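PDB 2ZZJ: glucuronan lyase A, which probably cleaves beta-1,4-glucuronan chains internally as an endo-acting polysaccharide lyase of family 20, and binds a calcium ion. Local coordinates for residues W13-V27 / G34-P46. Residues are numbered along the deposited sequence; the frame is centred on the assembly and turned at random.
Sequences WDYVRKENQGTVSEV and GTSALKMTQTYTP. With CA (calcium ion), chain B.
Thr23, Ser25 and Val27 pair with Thr41, Lys39 and Ala37 through six backbone hydrogen bonds, so that strands 23-27 and 37-43 run antiparallel at 148°, their axes 4.6 Å apart at the closest. They form a beta hairpin of the jelly roll; strand 216-227 continues the sheet beyond 37-43, whereas strand 15-18 belongs to the other sheet. The face carrying Val24, Leu38 and Met40 looks into the sandwich. Val24 and Met40 lie side by side, CG2 of Val24 4.0 Å from CG of Met40, while the bend at chi2 (57°) brings SD and CE of Met40 alongside CG1 of Val24. Leu38 sends CD1 obliquely to NE1 of the Trp13 ring, 3.6 Å away, and its CD2 meets CG of Glu26, whose carboxylate reaches Leu10 N.

On the other face, Thr23 OG1 and Thr41 OG1 share a short hydrogen bond of 2.6 Å, both hydroxyls standing between backbone N and carbonyl carbon. A water links Thr23 OG1, Ser25 OG and Lys39 O, and CB of Lys39 packs on Val27 CG1. At the calcium end, Ser36 O binds the ion at 2.4 Å, with Asp7, Lys33 and Asp222 supplying further ligands.

The type II' turn from Glu19 to Gly22 is held by Gln42 of strand 37-43 and, past the strand's end, by Thr45. Gln42 turns back at chi2 (-68°), bringing NE2 to Glu19 O, which also accepts the turn's own bond from Gly22 N. Farther out, Thr45 OG1 donates to Asn20 OD1 at 3.0 Å, in the carbonyl plane on a lone pair, while Thr45 CG2 lies 3.5 Å from Gln21 NE2.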
loop_
_atom_site.group_PDB
_atom_site.type_symbol
_atom_site.label_atom_id
_atom_site.label_comp_id
_atom_site.label_asym_id
_atom_site.label_seq_id
_atom_site.Cartn_x
_atom_site.Cartn_y
_atom_site.Cartn_z
ATOM N N TRP A 13 -2.015 14.338 6.093
ATOM C CA TRP A 13 -1.013 13.268 6.116
ATOM C C TRP A 13 0.094 13.721 7.048
ATOM O O TRP A 13 0.436 14.907 7.064
ATOM C CB TRP A 13 -0.428 13.052 4.724
ATOM C CG TRP A 13 -1.462 12.649 3.736
ATOM C CD1 TRP A 13 -2.040 13.436 2.786
ATOM C CD2 TRP A 13 -2.040 11.347 3.597
ATOM N NE1 TRP A 13 -2.953 12.698 2.057
ATOM C CE2 TRP A 13 -2.979 11.416 2.554
ATOM C CE3 TRP A 13 -1.849 10.126 4.259
ATOM C CZ2 TRP A 13 -3.733 10.293 2.136
ATOM C CZ3 TRP A 13 -2.602 9.008 3.842
ATOM C CH2 TRP A 13 -3.525 9.112 2.783
ATOM N N ASP A 14 0.614 12.780 7.827
ATOM C CA ASP A 14 1.688 13.043 8.791
ATOM C C ASP A 14 3.013 13.358 8.121
ATOM O O ASP A 14 3.808 14.158 8.643
ATOM C CB ASP A 14 1.828 11.826 9.715
ATOM C CG ASP A 14 0.558 11.586 10.556
ATOM O OD1 ASP A 14 0.123 12.546 11.239
ATOM O OD2 ASP A 14 -0.021 10.470 10.539
ATOM N N TYR A 15 3.270 12.724 6.978
ATOM C CA TYR A 15 4.557 12.833 6.324
ATOM C C TYR A 15 4.378 12.587 4.828
ATOM O O TYR A 15 3.513 11.789 4.436
ATOM C CB TYR A 15 5.537 11.821 6.911
ATOM C CG TYR A 15 6.963 12.034 6.432
ATOM C CD1 TYR A 15 7.713 13.147 6.851
ATOM C CD2 TYR A 15 7.558 11.129 5.549
ATOM C CE1 TYR A 15 9.028 13.335 6.389
ATOM C CE2 TYR A 15 8.856 11.304 5.088
ATOM C CZ TYR A 15 9.577 12.408 5.498
ATOM O OH TYR A 15 10.865 12.545 5.030
ATOM N N VAL A 16 5.169 13.310 4.034
ATOM C CA VAL A 16 5.217 13.197 2.566
ATOM C C VAL A 16 6.640 12.822 2.169
ATOM O O VAL A 16 7.575 13.570 2.434
ATOM C CB VAL A 16 4.771 14.503 1.904
ATOM C CG1 VAL A 16 4.744 14.377 0.362
ATOM C CG2 VAL A 16 3.397 14.887 2.448
ATOM N N ARG A 17 6.797 11.654 1.553
ATOM C CA ARG A 17 8.127 11.105 1.213
ATOM C C ARG A 17 8.278 11.189 -0.299
ATOM O O ARG A 17 7.457 10.630 -1.022
ATOM C CB ARG A 17 8.224 9.664 1.698
ATOM C CG ARG A 17 9.549 8.931 1.429
ATOM C CD ARG A 17 9.563 7.482 2.018
ATOM N NE ARG A 17 9.371 7.483 3.457
ATOM C CZ ARG A 17 8.189 7.365 4.087
ATOM N NH1 ARG A 17 7.035 7.134 3.408
ATOM N NH2 ARG A 17 8.172 7.461 5.420
ATOM N N LYS A 18 9.278 11.944 -0.768
ATOM C CA LYS A 18 9.545 12.106 -2.201
ATOM C C LYS A 18 11.008 11.789 -2.420
ATOM O O LYS A 18 11.820 12.701 -2.566
ATOM C CB LYS A 18 9.331 13.551 -2.657
ATOM C CG LYS A 18 8.048 14.231 -2.266
ATOM C CD LYS A 18 8.308 15.743 -2.226
ATOM C CE LYS A 18 7.472 16.415 -1.156
ATOM N NZ LYS A 18 8.269 17.330 -0.245
ATOM N N GLU A 19 11.341 10.511 -2.432
ATOM C CA GLU A 19 12.718 10.041 -2.498
ATOM C C GLU A 19 13.343 10.311 -3.878
ATOM O O GLU A 19 12.701 10.119 -4.936
ATOM C CB GLU A 19 12.720 8.556 -2.153
ATOM C CG GLU A 19 13.877 8.048 -1.392
ATOM C CD GLU A 19 13.627 6.667 -0.786
ATOM O OE1 GLU A 19 14.449 6.227 0.069
ATOM O OE2 GLU A 19 12.631 6.011 -1.151
ATOM N N ASN A 20 14.601 10.767 -3.886
ATOM C CA ASN A 20 15.339 10.957 -5.150
ATOM C C ASN A 20 14.655 11.994 -6.048
ATOM O O ASN A 20 14.462 13.121 -5.638
ATOM C CB ASN A 20 15.560 9.593 -5.847
ATOM C CG ASN A 20 16.540 9.656 -7.018
ATOM O OD1 ASN A 20 16.522 8.777 -7.888
ATOM N ND2 ASN A 20 17.377 10.682 -7.057
ATOM N N GLN A 21 14.264 11.623 -7.262
ATOM C CA GLN A 21 13.550 12.549 -8.133
ATOM C C GLN A 21 12.013 12.451 -8.034
ATOM O O GLN A 21 11.300 13.051 -8.829
ATOM C CB GLN A 21 13.991 12.377 -9.590
ATOM C CG GLN A 21 15.413 12.925 -9.860
ATOM C CD GLN A 21 15.835 12.888 -11.339
ATOM O OE1 GLN A 21 15.009 12.973 -12.256
ATOM N NE2 GLN A 21 17.147 12.775 -11.567
ATOM N N GLY A 22 11.524 11.709 -7.046
ATOM C CA GLY A 22 10.061 11.537 -6.879
ATOM C C GLY A 22 9.318 12.836 -6.602
ATOM O O GLY A 22 9.894 13.792 -6.050
ATOM N N THR A 23 8.045 12.889 -6.989
ATOM C CA THR A 23 7.169 14.015 -6.658
ATOM C C THR A 23 5.892 13.494 -6.007
ATOM O O THR A 23 5.524 12.334 -6.208
ATOM C CB THR A 23 6.819 14.900 -7.890
ATOM O OG1 THR A 23 6.051 14.166 -8.859
ATOM C CG2 THR A 23 8.110 15.450 -8.563
ATOM N N VAL A 24 5.252 14.342 -5.209
ATOM C CA VAL A 24 3.902 14.117 -4.678
ATOM C C VAL A 24 3.273 15.494 -4.704
ATOM O O VAL A 24 3.765 16.431 -4.031
ATOM C CB VAL A 24 3.902 13.604 -3.215
ATOM C CG1 VAL A 24 2.465 13.512 -2.653
ATOM C CG2 VAL A 24 4.601 12.223 -3.079
ATOM N N SER A 25 2.209 15.651 -5.469
ATOM C CA SER A 25 1.588 16.965 -5.582
ATOM C C SER A 25 0.078 16.872 -5.650
ATOM O O SER A 25 -0.464 15.796 -5.945
ATOM C CB SER A 25 2.127 17.670 -6.831
ATOM O OG SER A 25 1.789 16.928 -7.981
ATOM N N GLU A 26 -0.606 17.991 -5.393
ATOM C CA GLU A 26 -2.059 18.064 -5.600
ATOM C C GLU A 26 -2.375 18.495 -7.006
ATOM O O GLU A 26 -1.718 19.406 -7.540
ATOM C CB GLU A 26 -2.700 19.074 -4.632
ATOM C CG GLU A 26 -2.377 18.824 -3.237
ATOM C CD GLU A 26 -3.001 19.833 -2.305
ATOM O OE1 GLU A 26 -3.343 20.954 -2.767
ATOM O OE2 GLU A 26 -3.128 19.516 -1.114
ATOM N N VAL A 27 -3.362 17.836 -7.623
ATOM C CA VAL A 27 -3.793 18.165 -8.973
ATOM C C VAL A 27 -5.308 18.310 -8.979
ATOM O O VAL A 27 -5.979 17.811 -8.072
ATOM C CB VAL A 27 -3.342 17.071 -9.994
ATOM C CG1 VAL A 27 -1.816 16.913 -9.971
ATOM C CG2 VAL A 27 -4.051 15.695 -9.714
ATOM N N GLY A 34 -14.728 15.147 -6.014
ATOM C CA GLY A 34 -14.388 16.519 -5.620
ATOM C C GLY A 34 -13.488 17.177 -6.645
ATOM O O GLY A 34 -13.563 16.862 -7.821
ATOM N N THR A 35 -12.607 18.069 -6.211
ATOM C CA THR A 35 -11.827 18.871 -7.158
ATOM C C THR A 35 -10.329 18.695 -6.976
ATOM O O THR A 35 -9.530 19.463 -7.522
ATOM C CB THR A 35 -12.157 20.389 -6.990
ATOM O OG1 THR A 35 -11.843 20.796 -5.653
ATOM C CG2 THR A 35 -13.621 20.639 -7.224
ATOM N N SER A 36 -9.928 17.691 -6.197
ATOM C CA SER A 36 -8.529 17.515 -5.889
ATOM C C SER A 36 -8.192 16.038 -5.837
ATOM O O SER A 36 -9.026 15.229 -5.415
ATOM C CB SER A 36 -8.231 18.129 -4.530
ATOM O OG SER A 36 -6.835 18.284 -4.382
ATOM N N ALA A 37 -6.986 15.699 -6.270
ATOM C CA ALA A 37 -6.424 14.363 -5.988
ATOM C C ALA A 37 -4.914 14.500 -5.809
ATOM O O ALA A 37 -4.368 15.588 -6.020
ATOM C CB ALA A 37 -6.765 13.412 -7.102
ATOM N N LEU A 38 -4.231 13.407 -5.472
ATOM C CA LEU A 38 -2.785 13.429 -5.332
ATOM C C LEU A 38 -2.156 12.702 -6.478
ATOM O O LEU A 38 -2.661 11.658 -6.873
ATOM C CB LEU A 38 -2.356 12.770 -4.027
ATOM C CG LEU A 38 -2.810 13.509 -2.765
ATOM C CD1 LEU A 38 -2.450 12.716 -1.498
ATOM C CD2 LEU A 38 -2.196 14.924 -2.692
ATOM N N LYS A 39 -1.074 13.265 -7.021
ATOM C CA LYS A 39 -0.301 12.614 -8.083
ATOM C C LYS A 39 1.065 12.235 -7.522
ATOM O O LYS A 39 1.775 13.092 -6.982
ATOM C CB LYS A 39 -0.130 13.548 -9.283
ATOM C CG LYS A 39 0.656 12.910 -10.430
ATOM C CD LYS A 39 0.748 13.828 -11.647
ATOM C CE LYS A 39 1.530 15.099 -11.307
ATOM N NZ LYS A 39 1.957 15.739 -12.616
ATOM N N MET A 40 1.432 10.956 -7.619
ATOM C CA MET A 40 2.743 10.481 -7.184
ATOM C C MET A 40 3.531 10.099 -8.431
ATOM O O MET A 40 2.998 9.405 -9.308
ATOM C CB MET A 40 2.633 9.231 -6.294
ATOM C CG MET A 40 2.255 9.499 -4.824
ATOM S SD MET A 40 0.728 10.390 -4.676
ATOM C CE MET A 40 0.330 9.968 -2.974
ATOM N N THR A 41 4.776 10.552 -8.518
ATOM C CA THR A 41 5.660 10.129 -9.635
ATOM C C THR A 41 7.000 9.632 -9.123
ATOM O O THR A 41 7.470 10.037 -8.021
ATOM C CB THR A 41 5.860 11.241 -10.711
ATOM O OG1 THR A 41 6.874 12.169 -10.287
ATOM C CG2 THR A 41 4.556 11.963 -10.987
ATOM N N GLN A 42 7.606 8.731 -9.890
ATOM C CA GLN A 42 8.979 8.302 -9.630
ATOM C C GLN A 42 9.747 8.195 -10.947
ATOM O O GLN A 42 9.157 7.924 -11.997
ATOM C CB GLN A 42 9.039 6.967 -8.883
ATOM C CG GLN A 42 9.027 7.119 -7.344
ATOM C CD GLN A 42 10.336 7.783 -6.868
ATOM O OE1 GLN A 42 11.338 7.774 -7.600
ATOM N NE2 GLN A 42 10.326 8.363 -5.660
ATOM N N THR A 43 11.054 8.430 -10.892
ATOM C CA THR A 43 11.873 8.480 -12.109
ATOM C C THR A 43 13.097 7.626 -11.892
ATOM O O THR A 43 13.840 7.818 -10.913
ATOM C CB THR A 43 12.313 9.938 -12.455
ATOM O OG1 THR A 43 11.166 10.764 -12.676
ATOM C CG2 THR A 43 13.204 9.970 -13.722
ATOM N N TYR A 44 13.306 6.661 -12.776
ATOM C CA TYR A 44 14.445 5.761 -12.646
ATOM C C TYR A 44 15.699 6.577 -12.987
ATOM O O TYR A 44 15.658 7.383 -13.914
ATOM C CB TYR A 44 14.326 4.567 -13.616
ATOM C CG TYR A 44 15.429 3.539 -13.417
ATOM C CD1 TYR A 44 15.506 2.777 -12.250
ATOM C CD2 TYR A 44 16.427 3.353 -14.396
ATOM C CE1 TYR A 44 16.536 1.844 -12.058
ATOM C CE2 TYR A 44 17.460 2.428 -14.210
ATOM C CZ TYR A 44 17.521 1.689 -13.053
ATOM O OH TYR A 44 18.538 0.769 -12.867
ATOM N N THR A 45 16.779 6.366 -12.230
ATOM C CA THR A 45 18.051 7.116 -12.432
ATOM C C THR A 45 19.197 6.102 -12.343
ATOM O O THR A 45 19.581 5.667 -11.252
ATOM C CB THR A 45 18.256 8.255 -11.384
ATOM O OG1 THR A 45 18.257 7.684 -10.072
ATOM C CG2 THR A 45 17.158 9.314 -11.456
ATOM N N PRO A 46 19.714 5.664 -13.509
ATOM C CA PRO A 46 20.807 4.692 -13.489
ATOM C C PRO A 46 21.953 5.203 -12.606
ATOM O O PRO A 46 22.210 6.414 -12.555
ATOM C CB PRO A 46 21.230 4.606 -14.960
ATOM C CG PRO A 46 19.995 4.967 -15.733
ATOM C CD PRO A 46 19.326 6.042 -14.878
HETATM CA CA CA B . -10.780 14.207 -4.176
HETATM O O HOH W 1 9.567 11.440 -10.427
HETATM O O HOH W 2 13.435 9.079 -8.546
HETATM O O HOH W 3 3.462 14.635 -8.442
HETATM O O HOH W 4 1.962 18.265 -10.590
HETATM O O HOH W 5 -11.223 16.546 -3.461
HETATM O O HOH W 6 -12.486 13.328 -2.719
#